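Local coordinates for putative amidohydrolase (Unidentified, PDB 3MKV), which probably acts as a prolidase, a zinc-dependent amidohydrolase that hydrolyses dipeptides ending in proline, at residues 26-38 with 370-382. Sequence-based numbering, arbitrary orientation.
Sequences EILIEDGFIREVS and GRIVPGAHADVLV
The carbonyl oxygen of Ala376 takes the backbone N-H of Ile34 at 2.9 Å and is also approached by Phe33, whose CA lies 3.2 Å from it in a CA-H...O contact and whose ring meets it edge-on, near the ring plane. Straighter bonds flank this one: Gly375 N gives its hydrogen to Ile34 O at 2.6 Å and 175°, and Ala378 N reaches Gly32 O. The bonds from Ala378 N and Ile34 N form the single bridge between Phe33 and His377, while that from Gly375 N ties the type II turn of Val373 to Ala376 to strand 33-38. Ile34 supplies the main apolar contact: its CB and CG2 lie against Val373 O, while CG1, turned anti to the carbonyl carbon (chi1 -57°), carries CD1 to 3.9 Å from Ala378 CB and 4.2 Å from Val380 CG2. Ile372 CG2 packs on Ile27 CG2 at 3.7 Å and on Val37 CG2, the side chains crossing at about a right angle in each pair. Phe33 and His377 point the same way, and Phe33 CE1 lies over one face of the His377 imidazole, toward its rim; His377 ND1 is hydrogen-bonded to Lys368 O. Met405 of strand 403-406 also packs on Ile29, Ala378 and Val380. The contact is consistent with the small beta-sandwich domain, built from both ends of the chain, that accompanies the TIM barrel in many amidohydrolases.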
loop_
_atom_site.group_PDB
_atom_site.type_symbol
_atom_site.label_atom_id
_atom_site.label_comp_id
_atom_site.label_asym_id
_atom_site.label_seq_id
_atom_site.Cartn_x
_atom_site.Cartn_y
_atom_site.Cartn_z
ATOM N N GLU A 26 -35.289 -47.079 32.208
ATOM C CA GLU A 26 -34.519 -47.592 31.091
ATOM C C GLU A 26 -34.470 -46.525 29.997
ATOM O O GLU A 26 -35.422 -45.748 29.828
ATOM C CB GLU A 26 -35.128 -48.896 30.572
ATOM C CG GLU A 26 -35.025 -50.055 31.566
ATOM C CD GLU A 26 -35.418 -51.392 30.955
ATOM O OE1 GLU A 26 -35.083 -52.434 31.554
ATOM O OE2 GLU A 26 -36.059 -51.408 29.880
ATOM N N ILE A 27 -33.357 -46.470 29.267
ATOM C CA ILE A 27 -33.186 -45.449 28.244
ATOM C C ILE A 27 -32.943 -46.080 26.879
ATOM O O ILE A 27 -32.096 -46.956 26.728
ATOM C CB ILE A 27 -32.030 -44.489 28.597
ATOM C CG1 ILE A 27 -32.027 -44.184 30.098
ATOM C CG2 ILE A 27 -32.142 -43.204 27.793
ATOM C CD1 ILE A 27 -30.713 -43.647 30.607
ATOM N N LEU A 28 -33.707 -45.640 25.888
ATOM C CA LEU A 28 -33.591 -46.181 24.543
ATOM C C LEU A 28 -32.897 -45.190 23.618
ATOM O O LEU A 28 -33.449 -44.144 23.285
ATOM C CB LEU A 28 -34.966 -46.536 23.986
ATOM C CG LEU A 28 -34.991 -47.094 22.560
ATOM C CD1 LEU A 28 -34.338 -48.470 22.498
ATOM C CD2 LEU A 28 -36.416 -47.151 22.045
ATOM N N ILE A 29 -31.675 -45.526 23.216
ATOM C CA ILE A 29 -30.908 -44.701 22.302
ATOM C C ILE A 29 -30.860 -45.342 20.931
ATOM O O ILE A 29 -30.558 -46.528 20.809
ATOM C CB ILE A 29 -29.458 -44.530 22.789
ATOM C CG1 ILE A 29 -29.426 -43.611 24.008
ATOM C CG2 ILE A 29 -28.566 -44.008 21.660
ATOM C CD1 ILE A 29 -30.365 -44.058 25.086
ATOM N N GLU A 30 -31.152 -44.561 19.900
ATOM C CA GLU A 30 -30.956 -45.041 18.540
ATOM C C GLU A 30 -30.718 -43.901 17.555
ATOM O O GLU A 30 -31.448 -42.907 17.544
ATOM C CB GLU A 30 -32.126 -45.915 18.096
ATOM C CG GLU A 30 -33.414 -45.161 17.886
ATOM C CD GLU A 30 -34.583 -46.093 17.673
ATOM O OE1 GLU A 30 -34.868 -46.905 18.581
ATOM O OE2 GLU A 30 -35.216 -46.011 16.600
ATOM N N ASP A 31 -29.681 -44.059 16.739
ATOM C CA ASP A 31 -29.321 -43.062 15.731
ATOM C C ASP A 31 -29.032 -41.673 16.304
ATOM O O ASP A 31 -29.536 -40.662 15.806
ATOM C CB ASP A 31 -30.399 -42.974 14.652
ATOM C CG ASP A 31 -30.342 -44.132 13.679
ATOM O OD1 ASP A 31 -31.245 -44.223 12.823
ATOM O OD2 ASP A 31 -29.396 -44.948 13.766
ATOM N N GLY A 32 -28.221 -41.633 17.356
ATOM C CA GLY A 32 -27.749 -40.373 17.903
ATOM C C GLY A 32 -28.635 -39.716 18.942
ATOM O O GLY A 32 -28.199 -38.805 19.637
ATOM N N PHE A 33 -29.875 -40.169 19.062
ATOM C CA PHE A 33 -30.817 -39.496 19.954
ATOM C C PHE A 33 -31.437 -40.395 21.015
ATOM O O PHE A 33 -31.570 -41.603 20.823
ATOM C CB PHE A 33 -31.923 -38.821 19.144
ATOM C CG PHE A 33 -31.432 -37.723 18.261
ATOM C CD1 PHE A 33 -31.392 -36.417 18.718
ATOM C CD2 PHE A 33 -30.995 -37.994 16.973
ATOM C CE1 PHE A 33 -30.936 -35.393 17.903
ATOM C CE2 PHE A 33 -30.535 -36.976 16.148
ATOM C CZ PHE A 33 -30.507 -35.672 16.614
ATOM N N ILE A 34 -31.802 -39.787 22.140
ATOM C CA ILE A 34 -32.607 -40.454 23.151
ATOM C C ILE A 34 -34.014 -40.657 22.599
ATOM O O ILE A 34 -34.651 -39.709 22.142
ATOM C CB ILE A 34 -32.723 -39.612 24.427
ATOM C CG1 ILE A 34 -31.332 -39.283 24.981
ATOM C CG2 ILE A 34 -33.627 -40.311 25.431
ATOM C CD1 ILE A 34 -30.409 -40.459 24.999
ATOM N N ARG A 35 -34.499 -41.891 22.646
ATOM C CA ARG A 35 -35.768 -42.226 22.023
ATOM C C ARG A 35 -36.854 -42.402 23.078
ATOM O O ARG A 35 -37.968 -41.893 22.931
ATOM C CB ARG A 35 -35.622 -43.497 21.182
ATOM C CG ARG A 35 -36.836 -43.831 20.339
ATOM C CD ARG A 35 -36.950 -42.914 19.127
ATOM N NE ARG A 35 -38.346 -42.632 18.806
ATOM C CZ ARG A 35 -38.755 -41.993 17.713
ATOM N NH1 ARG A 35 -37.876 -41.574 16.809
ATOM N NH2 ARG A 35 -40.052 -41.780 17.519
ATOM N N GLU A 36 -36.520 -43.119 24.146
ATOM C CA GLU A 36 -37.458 -43.341 25.235
ATOM C C GLU A 36 -36.747 -43.328 26.577
ATOM O O GLU A 36 -35.583 -43.720 26.688
ATOM C CB GLU A 36 -38.199 -44.667 25.058
ATOM C CG GLU A 36 -39.076 -44.738 23.818
ATOM C CD GLU A 36 -39.580 -46.148 23.536
ATOM O OE1 GLU A 36 -39.662 -46.520 22.344
ATOM O OE2 GLU A 36 -39.882 -46.883 24.507
ATOM N N VAL A 37 -37.463 -42.868 27.594
ATOM C CA VAL A 37 -36.952 -42.829 28.949
ATOM C C VAL A 37 -38.109 -43.148 29.897
ATOM O O VAL A 37 -38.808 -42.242 30.357
ATOM C CB VAL A 37 -36.369 -41.433 29.284
ATOM C CG1 VAL A 37 -35.819 -41.400 30.703
ATOM C CG2 VAL A 37 -35.290 -41.043 28.280
ATOM N N SER A 38 -38.323 -44.433 30.176
ATOM C CA SER A 38 -39.419 -44.838 31.058
ATOM C C SER A 38 -38.963 -45.781 32.155
ATOM O O SER A 38 -37.850 -46.307 32.118
ATOM C CB SER A 38 -40.552 -45.495 30.265
ATOM O OG SER A 38 -40.273 -46.864 30.024
ATOM N N GLY A 370 -27.792 -31.630 27.973
ATOM C CA GLY A 370 -27.811 -31.477 29.421
ATOM C C GLY A 370 -28.912 -32.221 30.161
ATOM O O GLY A 370 -29.004 -32.141 31.387
ATOM N N ARG A 371 -29.751 -32.940 29.417
ATOM C CA ARG A 371 -30.862 -33.695 29.992
ATOM C C ARG A 371 -31.122 -34.956 29.170
ATOM O O ARG A 371 -31.251 -34.896 27.945
ATOM C CB ARG A 371 -32.135 -32.842 30.001
ATOM C CG ARG A 371 -32.266 -31.875 31.169
ATOM C CD ARG A 371 -33.227 -32.385 32.246
ATOM N NE ARG A 371 -34.496 -32.842 31.678
ATOM C CZ ARG A 371 -35.648 -32.905 32.346
ATOM N NH1 ARG A 371 -35.713 -32.522 33.615
ATOM N NH2 ARG A 371 -36.742 -33.343 31.737
ATOM N N ILE A 372 -31.215 -36.097 29.846
ATOM C CA ILE A 372 -31.572 -37.341 29.166
ATOM C C ILE A 372 -33.088 -37.443 28.965
ATOM O O ILE A 372 -33.799 -37.998 29.804
ATOM C CB ILE A 372 -31.050 -38.572 29.930
ATOM C CG1 ILE A 372 -29.523 -38.620 29.879
ATOM C CG2 ILE A 372 -31.630 -39.846 29.349
ATOM C CD1 ILE A 372 -28.915 -39.445 30.985
ATOM N N VAL A 373 -33.567 -36.886 27.852
ATOM C CA VAL A 373 -34.987 -36.867 27.517
ATOM C C VAL A 373 -35.177 -37.264 26.062
ATOM O O VAL A 373 -34.270 -37.093 25.250
ATOM C CB VAL A 373 -35.613 -35.459 27.700
ATOM C CG1 VAL A 373 -35.723 -35.091 29.163
ATOM C CG2 VAL A 373 -34.820 -34.407 26.926
ATOM N N PRO A 374 -36.365 -37.800 25.724
ATOM C CA PRO A 374 -36.644 -38.206 24.346
ATOM C C PRO A 374 -36.468 -37.047 23.370
ATOM O O PRO A 374 -37.013 -35.962 23.588
ATOM C CB PRO A 374 -38.116 -38.637 24.391
ATOM C CG PRO A 374 -38.354 -39.011 25.800
ATOM C CD PRO A 374 -37.501 -38.075 26.620
ATOM N N GLY A 375 -35.711 -37.290 22.303
ATOM C CA GLY A 375 -35.500 -36.294 21.260
ATOM C C GLY A 375 -34.187 -35.555 21.431
ATOM O O GLY A 375 -33.753 -34.848 20.522
ATOM N N ALA A 376 -33.562 -35.725 22.600
ATOM C CA ALA A 376 -32.285 -35.090 22.926
ATOM C C ALA A 376 -31.108 -35.851 22.323
ATOM O O ALA A 376 -31.253 -36.989 21.872
ATOM C CB ALA A 376 -32.115 -34.984 24.450
ATOM N N HIS A 377 -29.937 -35.229 22.320
ATOM C CA HIS A 377 -28.741 -35.902 21.811
ATOM C C HIS A 377 -28.322 -37.011 22.767
ATOM O O HIS A 377 -28.313 -36.819 23.985
ATOM C CB HIS A 377 -27.586 -34.916 21.599
ATOM C CG HIS A 377 -27.778 -34.010 20.424
ATOM N ND1 HIS A 377 -28.237 -32.716 20.547
ATOM C CD2 HIS A 377 -27.583 -34.216 19.100
ATOM C CE1 HIS A 377 -28.318 -32.164 19.350
ATOM N NE2 HIS A 377 -27.922 -33.051 18.455
ATOM N N ALA A 378 -27.989 -38.171 22.212
ATOM C CA ALA A 378 -27.529 -39.285 23.025
ATOM C C ALA A 378 -26.086 -39.036 23.437
ATOM O O ALA A 378 -25.164 -39.733 22.998
ATOM C CB ALA A 378 -27.667 -40.606 22.282
ATOM N N ASP A 379 -25.912 -38.006 24.261
ATOM C CA ASP A 379 -24.662 -37.747 24.958
ATOM C C ASP A 379 -24.876 -38.250 26.371
ATOM O O ASP A 379 -25.577 -37.615 27.163
ATOM C CB ASP A 379 -24.354 -36.244 24.992
ATOM C CG ASP A 379 -24.159 -35.639 23.602
ATOM O OD1 ASP A 379 -24.366 -36.339 22.579
ATOM O OD2 ASP A 379 -23.790 -34.445 23.539
ATOM N N VAL A 380 -24.300 -39.406 26.679
ATOM C CA VAL A 380 -24.575 -40.071 27.950
ATOM C C VAL A 380 -23.304 -40.484 28.662
ATOM O O VAL A 380 -22.343 -40.915 28.035
ATOM C CB VAL A 380 -25.437 -41.344 27.750
ATOM C CG1 VAL A 380 -25.782 -41.960 29.088
ATOM C CG2 VAL A 380 -26.698 -41.020 26.976
ATOM N N LEU A 381 -23.308 -40.355 29.980
ATOM C CA LEU A 381 -22.220 -40.866 30.803
ATOM C C LEU A 381 -22.717 -41.974 31.733
ATOM O O LEU A 381 -23.894 -42.008 32.116
ATOM C CB LEU A 381 -21.614 -39.753 31.660
ATOM C CG LEU A 381 -21.133 -38.469 30.997
ATOM C CD1 LEU A 381 -20.278 -37.667 31.997
ATOM C CD2 LEU A 381 -20.347 -38.793 29.731
ATOM N N VAL A 382 -21.812 -42.871 32.099
ATOM C CA VAL A 382 -22.064 -43.792 33.197
ATOM C C VAL A 382 -20.982 -43.581 34.239
ATOM O O VAL A 382 -19.798 -43.708 33.945
ATOM C CB VAL A 382 -22.068 -45.266 32.738
ATOM C CG1 VAL A 382 -21.819 -46.190 33.924
ATOM C CG2 VAL A 382 -23.377 -45.601 32.068
#